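Long-range contacts in sortase B (Listeria monocytogenes serovar 1/2a, PDB 5JCV), which cleaves the C-terminal sorting signal of surface proteins and, through a thioester intermediate, anchors them covalently to the cell wall: residues D13-L18 with I29-D34; T60-D65 with S103-Y108; I160-T165 with R176-G181. All coordinates share one frame; numbering follows the deposited sequence.

Contact 1. Residues D13-L18 with I29-D34; sequences DMVGWL and ILQSKD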
ATOM      1  N   ASP A  13       5.691   4.087   5.772  1.00 68.11           N
ATOM      2  CA  ASP A  13       7.087   4.000   5.336  1.00 63.33           C
ATOM      3  C   ASP A  13       7.309   2.867   4.341  1.00 65.23           C
ATOM      4  O   ASP A  13       8.062   3.048   3.387  1.00 64.77           O
ATOM      5  CB  ASP A  13       7.993   3.764   6.545  1.00 62.67           C
ATOM      6  CG  ASP A  13       8.001   4.927   7.510  1.00 64.18           C
ATOM      7  OD1 ASP A  13       7.563   6.035   7.158  1.00 64.76           O
ATOM      8  OD2 ASP A  13       8.462   4.740   8.644  1.00 67.69           O
HETATM    9  N   MSE A  14       6.661   1.707   4.555  1.00 64.05           N
HETATM   10  CA  MSE A  14       6.894   0.508   3.710  1.00 60.66           C
HETATM   11  C   MSE A  14       5.998   0.595   2.528  1.00 61.55           C
HETATM   12  O   MSE A  14       4.817   0.616   2.675  1.00 66.28           O
HETATM   13  CB  MSE A  14       6.760  -0.798   4.501  1.00 60.05           C
HETATM   14  CG  MSE A  14       6.495  -2.086   3.705  1.00 59.41           C
HETATM   15 SE   MSE A  14       6.654  -3.583   4.994  0.64 63.97          SE
HETATM   16  CE  MSE A  14       4.939  -3.312   5.962  1.00 67.69           C
ATOM     17  N   VAL A  15       6.584   0.648   1.339  1.00 61.80           N
ATOM     18  CA  VAL A  15       5.924   1.028   0.075  1.00 58.27           C
ATOM     19  C   VAL A  15       5.939  -0.149  -0.917  1.00 58.30           C
ATOM     20  O   VAL A  15       5.554  -0.019  -2.094  1.00 56.10           O
ATOM     21  CB  VAL A  15       6.697   2.265  -0.462  1.00 66.13           C
ATOM     22  CG1 VAL A  15       6.818   2.334  -1.982  1.00 68.67           C
ATOM     23  CG2 VAL A  15       6.079   3.548   0.103  1.00 66.13           C
ATOM     24  N   GLY A  16       6.386  -1.319  -0.452  1.00 55.10           N
ATOM     25  CA  GLY A  16       6.569  -2.444  -1.349  1.00 57.20           C
ATOM     26  C   GLY A  16       7.397  -3.582  -0.776  1.00 54.54           C
ATOM     27  O   GLY A  16       7.729  -3.594   0.417  1.00 52.68           O
ATOM     28  N   TRP A  17       7.720  -4.535  -1.645  1.00 52.43           N
ATOM     29  CA  TRP A  17       8.486  -5.732  -1.278  1.00 53.54           C
ATOM     30  C   TRP A  17       9.329  -6.152  -2.481  1.00 54.58           C
ATOM     31  O   TRP A  17       8.927  -5.947  -3.634  1.00 50.46           O
ATOM     32  CB  TRP A  17       7.593  -6.909  -0.844  1.00 51.37           C
ATOM     33  CG  TRP A  17       8.381  -7.880  -0.081  1.00 49.68           C
ATOM     34  CD1 TRP A  17       9.146  -8.865  -0.579  1.00 52.30           C
ATOM     35  CD2 TRP A  17       8.545  -7.923   1.337  1.00 51.50           C
ATOM     36  NE1 TRP A  17       9.761  -9.547   0.430  1.00 51.74           N
ATOM     37  CE2 TRP A  17       9.432  -8.956   1.619  1.00 51.53           C
ATOM     38  CE3 TRP A  17       8.016  -7.178   2.400  1.00 54.18           C
ATOM     39  CZ2 TRP A  17       9.801  -9.289   2.921  1.00 55.35           C
ATOM     40  CZ3 TRP A  17       8.400  -7.490   3.695  1.00 54.43           C
ATOM     41  CH2 TRP A  17       9.283  -8.538   3.944  1.00 56.41           C
ATOM     42  N   LEU A  18      10.507  -6.720  -2.206  1.00 52.73           N
ATOM     43  CA  LEU A  18      11.413  -7.174  -3.272  1.00 52.29           C
ATOM     44  C   LEU A  18      11.912  -8.588  -2.961  1.00 48.51           C
ATOM     45  O   LEU A  18      12.326  -8.899  -1.833  1.00 47.88           O
ATOM     46  CB  LEU A  18      12.615  -6.197  -3.346  1.00 53.00           C
ATOM     47  CG  LEU A  18      13.654  -6.517  -4.433  1.00 54.42           C
ATOM     48  CD1 LEU A  18      13.074  -6.424  -5.833  1.00 53.58           C
ATOM     49  CD2 LEU A  18      14.853  -5.596  -4.354  1.00 53.93           C
ATOM     50  N   ILE A  29      10.509  -2.822   0.975  1.00 48.54           N
ATOM     51  CA  ILE A  29      10.984  -1.599   0.351  1.00 49.72           C
ATOM     52  C   ILE A  29      10.426  -0.423   1.099  1.00 52.54           C
ATOM     53  O   ILE A  29       9.198  -0.245   1.163  1.00 55.73           O
ATOM     54  CB  ILE A  29      10.535  -1.478  -1.113  1.00 50.42           C
ATOM     55  CG1 ILE A  29      10.965  -2.741  -1.873  1.00 50.56           C
ATOM     56  CG2 ILE A  29      11.091  -0.195  -1.726  1.00 47.46           C
ATOM     57  CD1 ILE A  29      10.791  -2.673  -3.365  1.00 50.12           C
ATOM     58  N   LEU A  30      11.320   0.396   1.629  1.00 51.21           N
ATOM     59  CA  LEU A  30      10.929   1.584   2.362  1.00 55.34           C
ATOM     60  C   LEU A  30      11.079   2.819   1.493  1.00 55.95           C
ATOM     61  O   LEU A  30      11.506   2.696   0.369  1.00 51.80           O
ATOM     62  CB  LEU A  30      11.681   1.658   3.706  1.00 56.03           C
ATOM     63  CG  LEU A  30      10.953   0.632   4.617  1.00 65.18           C
ATOM     64  CD1 LEU A  30      11.588  -0.766   4.582  1.00 64.41           C
ATOM     65  CD2 LEU A  30      10.780   1.121   6.047  1.00 68.33           C
ATOM     66  N   GLN A  31      10.600   3.970   1.978  1.00 56.81           N
ATOM     67  CA  GLN A  31      10.718   5.229   1.252  1.00 60.29           C
ATOM     68  C   GLN A  31      10.473   6.449   2.141  1.00 63.06           C
ATOM     69  O   GLN A  31       9.524   6.481   2.914  1.00 61.95           O
ATOM     70  CB  GLN A  31       9.771   5.303   0.055  1.00 58.70           C
ATOM     71  CG  GLN A  31      10.058   6.505  -0.866  1.00 59.54           C
ATOM     72  CD  GLN A  31       9.106   6.578  -2.038  1.00 61.09           C
ATOM     73  OE1 GLN A  31       7.939   6.295  -1.876  1.00 62.95           O
ATOM     74  NE2 GLN A  31       9.592   6.958  -3.213  1.00 61.93           N
ATOM     75  N   SER A  32      11.331   7.453   1.995  1.00 59.77           N
ATOM     76  CA  SER A  32      11.210   8.702   2.740  1.00 62.15           C
ATOM     77  C   SER A  32      11.217   9.844   1.730  1.00 62.56           C
ATOM     78  O   SER A  32      11.033   9.626   0.532  1.00 64.10           O
ATOM     79  CB  SER A  32      12.351   8.835   3.742  1.00 61.40           C
ATOM     80  OG  SER A  32      13.583   8.971   3.051  1.00 64.13           O
ATOM     81  N   LYS A  33      11.426  11.052   2.220  1.00 65.85           N
ATOM     82  CA  LYS A  33      11.397  12.280   1.408  1.00 71.33           C
ATOM     83  C   LYS A  33      12.740  12.590   0.715  1.00 65.96           C
ATOM     84  O   LYS A  33      12.857  13.571   0.007  1.00 63.08           O
ATOM     85  CB  LYS A  33      10.973  13.441   2.319  1.00 74.77           C
ATOM     86  CG  LYS A  33       9.695  13.056   3.075  1.00 84.59           C
ATOM     87  CD  LYS A  33       8.943  14.212   3.701  1.00 92.67           C
ATOM     88  CE  LYS A  33       7.526  13.781   4.057  1.00 97.01           C
ATOM     89  NZ  LYS A  33       6.922  14.663   5.099  1.00104.98           N
ATOM     90  N   ASP A  34      13.738  11.735   0.928  1.00 59.58           N
ATOM     91  CA  ASP A  34      15.067  11.929   0.365  1.00 59.23           C
ATOM     92  C   ASP A  34      15.652  10.535   0.079  1.00 57.60           C
ATOM     93  O   ASP A  34      15.005   9.504   0.388  1.00 56.05           O
ATOM     94  CB  ASP A  34      15.968  12.731   1.347  1.00 56.16           C
ATOM     95  CG  ASP A  34      16.182  12.001   2.697  1.00 61.44           C
ATOM     96  OD1 ASP A  34      16.179  10.738   2.748  1.00 60.01           O
ATOM     97  OD2 ASP A  34      16.377  12.676   3.736  1.00 65.42           O
TER
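A classic beta bulge sits where V15 and G16 both face I29, in the antiparallel hairpin of strands 14-19 and 26-30. Two nearly straight backbone bonds hold it: V15 N donates to I29 O over 2.8 Å, and I29 N returns to G16 O at 2.9 Å. The second donor stands above the plane of the G16 carbonyl instead of approaching a lone pair. Further along, Q31 N makes only a weak bond to D13 O, as the pairing gives way to loop.

I29 is the residue most covered by the opposite segment. Its CG1 lies over the backbone, 3.7 Å from W17 N, and its outer methyl CD1 reaches CB of L18 at 4.0 Å. The chain gets there because CG1 sits beside the backbone N (chi1 -54°) and continues extended. This chain is the sortase domain of a longer membrane protein, and in the barrel of the sortase fold this hairpin supplies two adjacent strands, with I29 also packing on Y101 of strand 98-102 and on K55 of strand 53-55. L30 lays its methyl CD2 3.9 Å from D13 CB, just where helix 4-13 ends, and touches Y38 beyond. The extended Q31 side chain crosses V15, bringing OE1 to 3.9 Å from V15 CG2, while its NE2 is bonded to the carbonyl oxygens of D56 and N59.

Contact 2. Residues T60-D65 with S103-Y108; sequences TNEFLD and SGLTNY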
ATOM      1  N   THR A  60       7.275   8.257  -7.488  1.00 67.99           N
ATOM      2  CA  THR A  60       5.977   8.317  -6.784  1.00 69.00           C
ATOM      3  C   THR A  60       4.786   7.991  -7.680  1.00 66.00           C
ATOM      4  O   THR A  60       3.685   8.197  -7.280  1.00 66.19           O
ATOM      5  CB  THR A  60       5.773   9.709  -6.225  1.00 68.67           C
ATOM      6  OG1 THR A  60       5.979  10.635  -7.295  1.00 71.72           O
ATOM      7  CG2 THR A  60       6.808   9.981  -5.127  1.00 67.76           C
ATOM      8  N   ASN A  61       5.039   7.427  -8.857  1.00 67.94           N
ATOM      9  CA  ASN A  61       4.021   7.026  -9.786  1.00 66.40           C
ATOM     10  C   ASN A  61       4.446   5.837 -10.642  1.00 63.48           C
ATOM     11  O   ASN A  61       5.038   5.996 -11.712  1.00 60.43           O
ATOM     12  CB  ASN A  61       3.684   8.216 -10.693  1.00 68.42           C
ATOM     13  CG  ASN A  61       2.567   7.917 -11.676  1.00 71.33           C
ATOM     14  OD1 ASN A  61       2.179   6.739 -11.946  1.00 66.37           O
ATOM     15  ND2 ASN A  61       2.028   8.998 -12.232  1.00 77.97           N
ATOM     16  N   GLU A  62       4.108   4.657 -10.149  1.00 69.14           N
ATOM     17  CA  GLU A  62       4.231   3.366 -10.861  1.00 73.83           C
ATOM     18  C   GLU A  62       3.902   3.430 -12.390  1.00 78.10           C
ATOM     19  O   GLU A  62       4.630   2.879 -13.235  1.00 69.48           O
ATOM     20  CB  GLU A  62       3.198   2.455 -10.214  1.00 79.45           C
ATOM     21  CG  GLU A  62       3.584   1.051  -9.821  1.00 86.74           C
ATOM     22  CD  GLU A  62       2.554   0.491  -8.836  1.00 85.66           C
ATOM     23  OE1 GLU A  62       2.243   1.189  -7.846  1.00 85.56           O
ATOM     24  OE2 GLU A  62       2.030  -0.615  -9.038  1.00 84.59           O
ATOM     25  N   PHE A  63       2.793   4.100 -12.742  1.00 77.21           N
ATOM     26  CA  PHE A  63       2.242   3.960 -14.101  1.00 78.08           C
ATOM     27  C   PHE A  63       2.949   4.820 -15.111  1.00 73.96           C
ATOM     28  O   PHE A  63       2.938   4.512 -16.320  1.00 67.91           O
ATOM     29  CB  PHE A  63       0.754   4.289 -14.162  1.00 86.67           C
ATOM     30  CG  PHE A  63       0.026   3.989 -12.904  1.00 94.26           C
ATOM     31  CD1 PHE A  63      -0.091   2.673 -12.460  1.00 92.10           C
ATOM     32  CD2 PHE A  63      -0.540   5.031 -12.150  1.00103.41           C
ATOM     33  CE1 PHE A  63      -0.751   2.389 -11.280  1.00 97.63           C
ATOM     34  CE2 PHE A  63      -1.209   4.756 -10.969  1.00109.88           C
ATOM     35  CZ  PHE A  63      -1.313   3.429 -10.533  1.00106.66           C
ATOM     36  N   LEU A  64       3.528   5.913 -14.634  1.00 69.16           N
ATOM     37  CA  LEU A  64       4.161   6.866 -15.524  1.00 72.37           C
ATOM     38  C   LEU A  64       5.676   6.902 -15.369  1.00 68.66           C
ATOM     39  O   LEU A  64       6.368   7.218 -16.341  1.00 73.10           O
ATOM     40  CB  LEU A  64       3.560   8.284 -15.343  1.00 73.60           C
ATOM     41  CG  LEU A  64       2.235   8.628 -16.081  1.00 77.69           C
ATOM     42  CD1 LEU A  64       1.124   7.676 -15.708  1.00 77.08           C
ATOM     43  CD2 LEU A  64       1.790  10.057 -15.799  1.00 79.64           C
ATOM     44  N   ASP A  65       6.200   6.638 -14.169  1.00 66.16           N
ATOM     45  CA  ASP A  65       7.682   6.651 -13.966  1.00 60.89           C
ATOM     46  C   ASP A  65       8.304   5.680 -14.925  1.00 59.67           C
ATOM     47  O   ASP A  65       7.981   4.463 -14.885  1.00 57.80           O
ATOM     48  CB  ASP A  65       8.043   6.233 -12.557  1.00 60.66           C
ATOM     49  CG  ASP A  65       7.693   7.277 -11.544  1.00 60.75           C
ATOM     50  OD1 ASP A  65       7.433   8.400 -11.972  1.00 62.12           O
ATOM     51  OD2 ASP A  65       7.616   6.965 -10.332  1.00 62.59           O
ATOM     52  N   SER A 103       4.737  -3.304  -5.462  1.00 60.54           N
ATOM     53  CA  SER A 103       4.509  -1.906  -5.110  1.00 70.43           C
ATOM     54  C   SER A 103       3.443  -1.861  -3.974  1.00 77.36           C
ATOM     55  O   SER A 103       3.136  -2.885  -3.321  1.00 75.82           O
ATOM     56  CB  SER A 103       4.023  -1.131  -6.321  1.00 67.15           C
ATOM     57  OG  SER A 103       2.834  -1.757  -6.787  1.00 65.98           O
ATOM     58  N   GLY A 104       2.878  -0.681  -3.734  1.00 80.26           N
ATOM     59  CA  GLY A 104       1.797  -0.554  -2.765  1.00 86.51           C
ATOM     60  C   GLY A 104       0.509  -1.216  -3.235  1.00 91.66           C
ATOM     61  O   GLY A 104      -0.352  -1.515  -2.416  1.00 93.14           O
ATOM     62  N   LEU A 105       0.391  -1.439  -4.550  1.00 91.92           N
ATOM     63  CA  LEU A 105      -0.832  -1.930  -5.188  1.00 91.14           C
ATOM     64  C   LEU A 105      -0.768  -3.383  -5.487  1.00 91.87           C
ATOM     65  O   LEU A 105      -1.748  -4.105  -5.285  1.00 97.64           O
ATOM     66  CB  LEU A 105      -1.040  -1.256  -6.546  1.00 91.77           C
ATOM     67  CG  LEU A 105      -1.071   0.270  -6.594  1.00 93.91           C
ATOM     68  CD1 LEU A 105      -0.989   0.723  -8.040  1.00 91.51           C
ATOM     69  CD2 LEU A 105      -2.326   0.805  -5.907  1.00 99.20           C
ATOM     70  N   THR A 106       0.366  -3.811  -6.028  1.00 84.02           N
ATOM     71  CA  THR A 106       0.418  -5.091  -6.710  1.00 79.97           C
ATOM     72  C   THR A 106       1.835  -5.563  -7.068  1.00 77.01           C
ATOM     73  O   THR A 106       2.775  -4.785  -6.987  1.00 72.28           O
ATOM     74  CB  THR A 106      -0.390  -5.015  -8.024  1.00 74.99           C
ATOM     75  OG1 THR A 106      -0.504  -6.349  -8.571  1.00 74.22           O
ATOM     76  CG2 THR A 106       0.285  -3.996  -9.034  1.00 66.92           C
ATOM     77  N   ASN A 107       1.945  -6.822  -7.519  1.00 76.59           N
ATOM     78  CA  ASN A 107       3.235  -7.442  -7.877  1.00 70.81           C
ATOM     79  C   ASN A 107       3.580  -7.406  -9.389  1.00 67.73           C
ATOM     80  O   ASN A 107       2.696  -7.392 -10.212  1.00 65.48           O
ATOM     81  CB  ASN A 107       3.216  -8.866  -7.395  1.00 70.90           C
ATOM     82  CG  ASN A 107       2.118  -9.658  -8.058  1.00 83.71           C
ATOM     83  OD1 ASN A 107       1.016  -9.132  -8.243  1.00 86.15           O
ATOM     84  ND2 ASN A 107       2.395 -10.918  -8.427  1.00 81.73           N
ATOM     85  N   TYR A 108       4.875  -7.350  -9.738  1.00 66.85           N
ATOM     86  CA  TYR A 108       5.360  -7.476 -11.136  1.00 64.77           C
ATOM     87  C   TYR A 108       6.465  -8.538 -11.157  1.00 66.02           C
ATOM     88  O   TYR A 108       7.183  -8.685 -10.176  1.00 68.91           O
ATOM     89  CB  TYR A 108       5.936  -6.158 -11.683  1.00 65.18           C
ATOM     90  CG  TYR A 108       4.993  -4.973 -11.549  1.00 72.05           C
ATOM     91  CD1 TYR A 108       4.318  -4.463 -12.663  1.00 68.74           C
ATOM     92  CD2 TYR A 108       4.767  -4.371 -10.297  1.00 67.73           C
ATOM     93  CE1 TYR A 108       3.452  -3.392 -12.546  1.00 72.43           C
ATOM     94  CE2 TYR A 108       3.903  -3.302 -10.165  1.00 75.93           C
ATOM     95  CZ  TYR A 108       3.239  -2.824 -11.293  1.00 77.04           C
ATOM     96  OH  TYR A 108       2.371  -1.783 -11.154  1.00 83.33           O
TER
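E62 and S103 bring the two backbones no nearer than 7.8 Å, measured CA to CA, so side chains span the gap. Residues 60-65 form an irregular loop shaped by an Asx turn: N61 OD1 accepts F63 N at 2.8 Å and also L64 N, both from the same face of its amide, and N61 O takes D65 N. Residues 103-106 turn back on themselves through a bond from S103 N to T106 O before strand 107-118 sets out.

The E62 carboxylate carries the contact. Beyond CG its chain is extended, and OE2 is placed in line with the edge of the Y108 ring, the carboxylate and ring planes standing 79° apart. Y108 OH donates to OE2 at 2.4 Å, a very short separation whose exact value is doubtful. S103 OG lies 2.6 Å from the same OE2 and 3.0 Å from T106 O, close to both acceptors.

This turn joins the neighbouring strands 98-102 and 107-118 of the sortase beta barrel, while the loop carrying E62 links strands 53-55 and 67-72, so the carboxylate ties together two connections distant in sequence. L105 CD1 comes to 3.7 Å from CE1 at the edge of the F63 ring, near the ring plane, and to 3.3 Å from E62 OE1. F63 has CB of E62 over one face, offset toward the rim. L105 also packs on L105 of the second subunit.

Contact 3. Residues I160-T165 with R176-G181; sequences IITLST and RMVIQG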
ATOM      1  N   ILE A 160      10.762   0.565 -16.769  1.00 60.88           N
ATOM      2  CA  ILE A 160      11.772  -0.279 -16.106  1.00 57.76           C
ATOM      3  C   ILE A 160      11.955  -0.056 -14.621  1.00 55.00           C
ATOM      4  O   ILE A 160      11.443   0.888 -14.028  1.00 55.87           O
ATOM      5  CB  ILE A 160      13.155  -0.148 -16.754  1.00 57.62           C
ATOM      6  CG1 ILE A 160      13.795   1.187 -16.405  1.00 56.90           C
ATOM      7  CG2 ILE A 160      13.071  -0.325 -18.263  1.00 59.30           C
ATOM      8  CD1 ILE A 160      15.115   1.397 -17.117  1.00 55.89           C
ATOM      9  N   ILE A 161      12.674  -0.989 -14.020  1.00 53.87           N
ATOM     10  CA  ILE A 161      13.045  -0.893 -12.629  1.00 53.08           C
ATOM     11  C   ILE A 161      14.548  -1.158 -12.539  1.00 52.93           C
ATOM     12  O   ILE A 161      15.077  -2.010 -13.257  1.00 50.50           O
ATOM     13  CB  ILE A 161      12.194  -1.796 -11.733  1.00 56.81           C
ATOM     14  CG1 ILE A 161      12.813  -1.954 -10.344  1.00 57.22           C
ATOM     15  CG2 ILE A 161      12.001  -3.135 -12.365  1.00 64.02           C
ATOM     16  CD1 ILE A 161      11.837  -2.375  -9.277  1.00 60.57           C
ATOM     17  N   THR A 162      15.222  -0.359 -11.696  1.00 50.45           N
ATOM     18  CA  THR A 162      16.667  -0.394 -11.537  1.00 47.10           C
ATOM     19  C   THR A 162      16.939  -0.745 -10.095  1.00 47.31           C
ATOM     20  O   THR A 162      16.425  -0.079  -9.164  1.00 48.66           O
ATOM     21  CB  THR A 162      17.309   0.987 -11.835  1.00 46.76           C
ATOM     22  OG1 THR A 162      16.954   1.418 -13.148  1.00 48.86           O
ATOM     23  CG2 THR A 162      18.808   0.930 -11.760  1.00 44.06           C
ATOM     24  N   LEU A 163      17.728  -1.797  -9.905  1.00 45.05           N
ATOM     25  CA  LEU A 163      18.241  -2.102  -8.607  1.00 44.19           C
ATOM     26  C   LEU A 163      19.702  -1.632  -8.550  1.00 42.26           C
ATOM     27  O   LEU A 163      20.491  -1.937  -9.432  1.00 45.58           O
ATOM     28  CB  LEU A 163      18.120  -3.594  -8.362  1.00 41.83           C
ATOM     29  CG  LEU A 163      16.747  -4.217  -8.491  1.00 41.71           C
ATOM     30  CD1 LEU A 163      16.855  -5.653  -8.092  1.00 42.60           C
ATOM     31  CD2 LEU A 163      15.650  -3.592  -7.651  1.00 42.95           C
ATOM     32  N   SER A 164      20.059  -0.893  -7.508  1.00 41.67           N
ATOM     33  CA  SER A 164      21.429  -0.355  -7.381  1.00 40.19           C
ATOM     34  C   SER A 164      21.924  -0.331  -5.961  1.00 40.42           C
ATOM     35  O   SER A 164      21.174   0.031  -5.032  1.00 40.19           O
ATOM     36  CB  SER A 164      21.443   1.069  -7.877  1.00 44.44           C
ATOM     37  OG  SER A 164      22.720   1.688  -7.785  1.00 44.45           O
ATOM     38  N   THR A 165      23.191  -0.679  -5.779  1.00 41.10           N
ATOM     39  CA  THR A 165      23.818  -0.524  -4.487  1.00 43.97           C
ATOM     40  C   THR A 165      24.088   0.969  -4.333  1.00 45.12           C
ATOM     41  O   THR A 165      24.059   1.703  -5.306  1.00 47.86           O
ATOM     42  CB  THR A 165      25.117  -1.360  -4.324  1.00 43.35           C
ATOM     43  OG1 THR A 165      26.091  -0.982  -5.297  1.00 42.87           O
ATOM     44  CG2 THR A 165      24.832  -2.874  -4.495  1.00 45.07           C
ATOM     45  N   ARG A 176      29.291   0.864  -7.812  1.00 51.22           N
ATOM     46  CA  ARG A 176      27.961   0.344  -7.581  1.00 49.29           C
ATOM     47  C   ARG A 176      27.675  -0.809  -8.531  1.00 49.26           C
ATOM     48  O   ARG A 176      28.207  -0.863  -9.628  1.00 48.02           O
ATOM     49  CB  ARG A 176      26.933   1.409  -7.838  1.00 49.86           C
ATOM     50  CG  ARG A 176      27.095   2.618  -6.935  1.00 50.82           C
ATOM     51  CD  ARG A 176      26.053   3.629  -7.367  1.00 52.22           C
ATOM     52  NE  ARG A 176      26.045   4.784  -6.488  1.00 50.63           N
ATOM     53  CZ  ARG A 176      25.181   5.788  -6.583  1.00 49.54           C
ATOM     54  NH1 ARG A 176      24.239   5.798  -7.529  1.00 48.09           N
ATOM     55  NH2 ARG A 176      25.281   6.790  -5.730  1.00 51.42           N
HETATM   56  N   MSE A 177      26.828  -1.719  -8.078  1.00 46.69           N
HETATM   57  CA  MSE A 177      26.311  -2.791  -8.902  1.00 48.51           C
HETATM   58  C   MSE A 177      24.903  -2.398  -9.306  1.00 45.90           C
HETATM   59  O   MSE A 177      24.145  -1.858  -8.515  1.00 46.55           O
HETATM   60  CB  MSE A 177      26.392  -4.057  -8.053  1.00 48.17           C
HETATM   61  CG  MSE A 177      25.875  -5.241  -8.817  1.00 50.93           C
HETATM   62 SE   MSE A 177      27.233  -5.685 -10.167  0.66 51.08          SE
HETATM   63  CE  MSE A 177      25.944  -6.366 -11.434  1.00 51.30           C
ATOM     64  N   VAL A 178      24.555  -2.636 -10.556  1.00 45.06           N
ATOM     65  CA  VAL A 178      23.279  -2.168 -11.090  1.00 47.62           C
ATOM     66  C   VAL A 178      22.630  -3.271 -11.905  1.00 49.22           C
ATOM     67  O   VAL A 178      23.280  -3.888 -12.719  1.00 50.52           O
ATOM     68  CB  VAL A 178      23.442  -0.941 -11.995  1.00 44.42           C
ATOM     69  CG1 VAL A 178      22.072  -0.511 -12.526  1.00 48.25           C
ATOM     70  CG2 VAL A 178      24.084   0.195 -11.239  1.00 44.47           C
ATOM     71  N   ILE A 179      21.349  -3.485 -11.678  1.00 45.95           N
ATOM     72  CA  ILE A 179      20.547  -4.441 -12.436  1.00 50.50           C
ATOM     73  C   ILE A 179      19.350  -3.660 -12.915  1.00 49.39           C
ATOM     74  O   ILE A 179      18.738  -2.941 -12.131  1.00 52.68           O
ATOM     75  CB  ILE A 179      20.032  -5.552 -11.502  1.00 52.93           C
ATOM     76  CG1 ILE A 179      21.220  -6.238 -10.848  1.00 54.04           C
ATOM     77  CG2 ILE A 179      19.177  -6.568 -12.216  1.00 53.25           C
ATOM     78  CD1 ILE A 179      22.103  -6.956 -11.824  1.00 57.07           C
ATOM     79  N   GLN A 180      19.052  -3.751 -14.199  1.00 46.85           N
ATOM     80  CA  GLN A 180      17.867  -3.138 -14.729  1.00 49.50           C
ATOM     81  C   GLN A 180      16.940  -4.120 -15.487  1.00 52.02           C
ATOM     82  O   GLN A 180      17.391  -4.999 -16.229  1.00 53.47           O
ATOM     83  CB  GLN A 180      18.282  -2.000 -15.619  1.00 50.01           C
ATOM     84  CG  GLN A 180      19.086  -0.969 -14.880  1.00 47.15           C
ATOM     85  CD  GLN A 180      19.424   0.165 -15.777  1.00 47.94           C
ATOM     86  OE1 GLN A 180      20.208  -0.013 -16.700  1.00 49.93           O
ATOM     87  NE2 GLN A 180      18.809   1.339 -15.545  1.00 48.34           N
ATOM     88  N   GLY A 181      15.646  -3.982 -15.253  1.00 50.72           N
ATOM     89  CA  GLY A 181      14.708  -4.924 -15.784  1.00 54.67           C
ATOM     90  C   GLY A 181      13.459  -4.245 -16.317  1.00 60.11           C
ATOM     91  O   GLY A 181      13.115  -3.153 -15.881  1.00 56.76           O
TER
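I161 N donates to G181 O and G181 N to I161 O, each over 2.9 Å, at one end of the antiparallel pair formed by strand 160-165 and strand 176-182, whose short segments run at 167° to each other. L163 and I179 repeat the exchange: L163 N gives to I179 O at 2.7 Å, and I179 N gives back to L163 O. The last rung is different. T165 N still donates to M177 O, but M177 N is received by the side-chain hydroxyl of T165, with OG1 at 3.0 Å. Chi1 of 60° wedges OG1 between the T165 backbone N and carbonyl carbon, where it takes the place of the carbonyl as acceptor.

Between the rungs, polar side chains on the face of T162, S164 and Q180 are bonded in turn. Q180 lies alongside T162, pointing the same way, and its NE2 meets T162 OG1 at 3.0 Å in the plane of the amide, along a nearly straight N-H (174°). That OG1 is also bonded to N67 ND2, while NE2 has Y138 OH as a further partner and OE1 has Y116 OH. S164 OG donates to T165 O over 2.8 Å and is bonded to Y124 OH, which also binds R176 NH1; the extended R176 chain passes T165 O at 3.5 Å from its CD and reaches a cation-pi contact with F122.

The sequence T162-T165 begins the TLXTC signature of sortases, consistent with a hairpin leading to the active site. Strands 67-72 and 107-118 flank the pair; I161 and L163 both pack on I70 of the former, and helix 132-145 covers I160 and Q180.

From the N terminus, helix 4-13 runs into contact 1, which closes the hairpin of strands 14-19 and 26-30. The chain then passes through strand 53-55 to the loop at 60-65, and contact 2 closes a longer excursion of 37 residues, holding strand 67-72, helix 90-95 and strand 98-102, before 107-118 begins. Contact 3 comes last, pairing strands 160-165 and 176-182 around a connection that is partly unmodelled. The three follow in series, neither nesting nor crossing, yet all reach the same sheet. Contacts 1 and 3 meet directly, L18 CD2 lying 3.9 Å from L163 CD2; contact 2 stays at the surface.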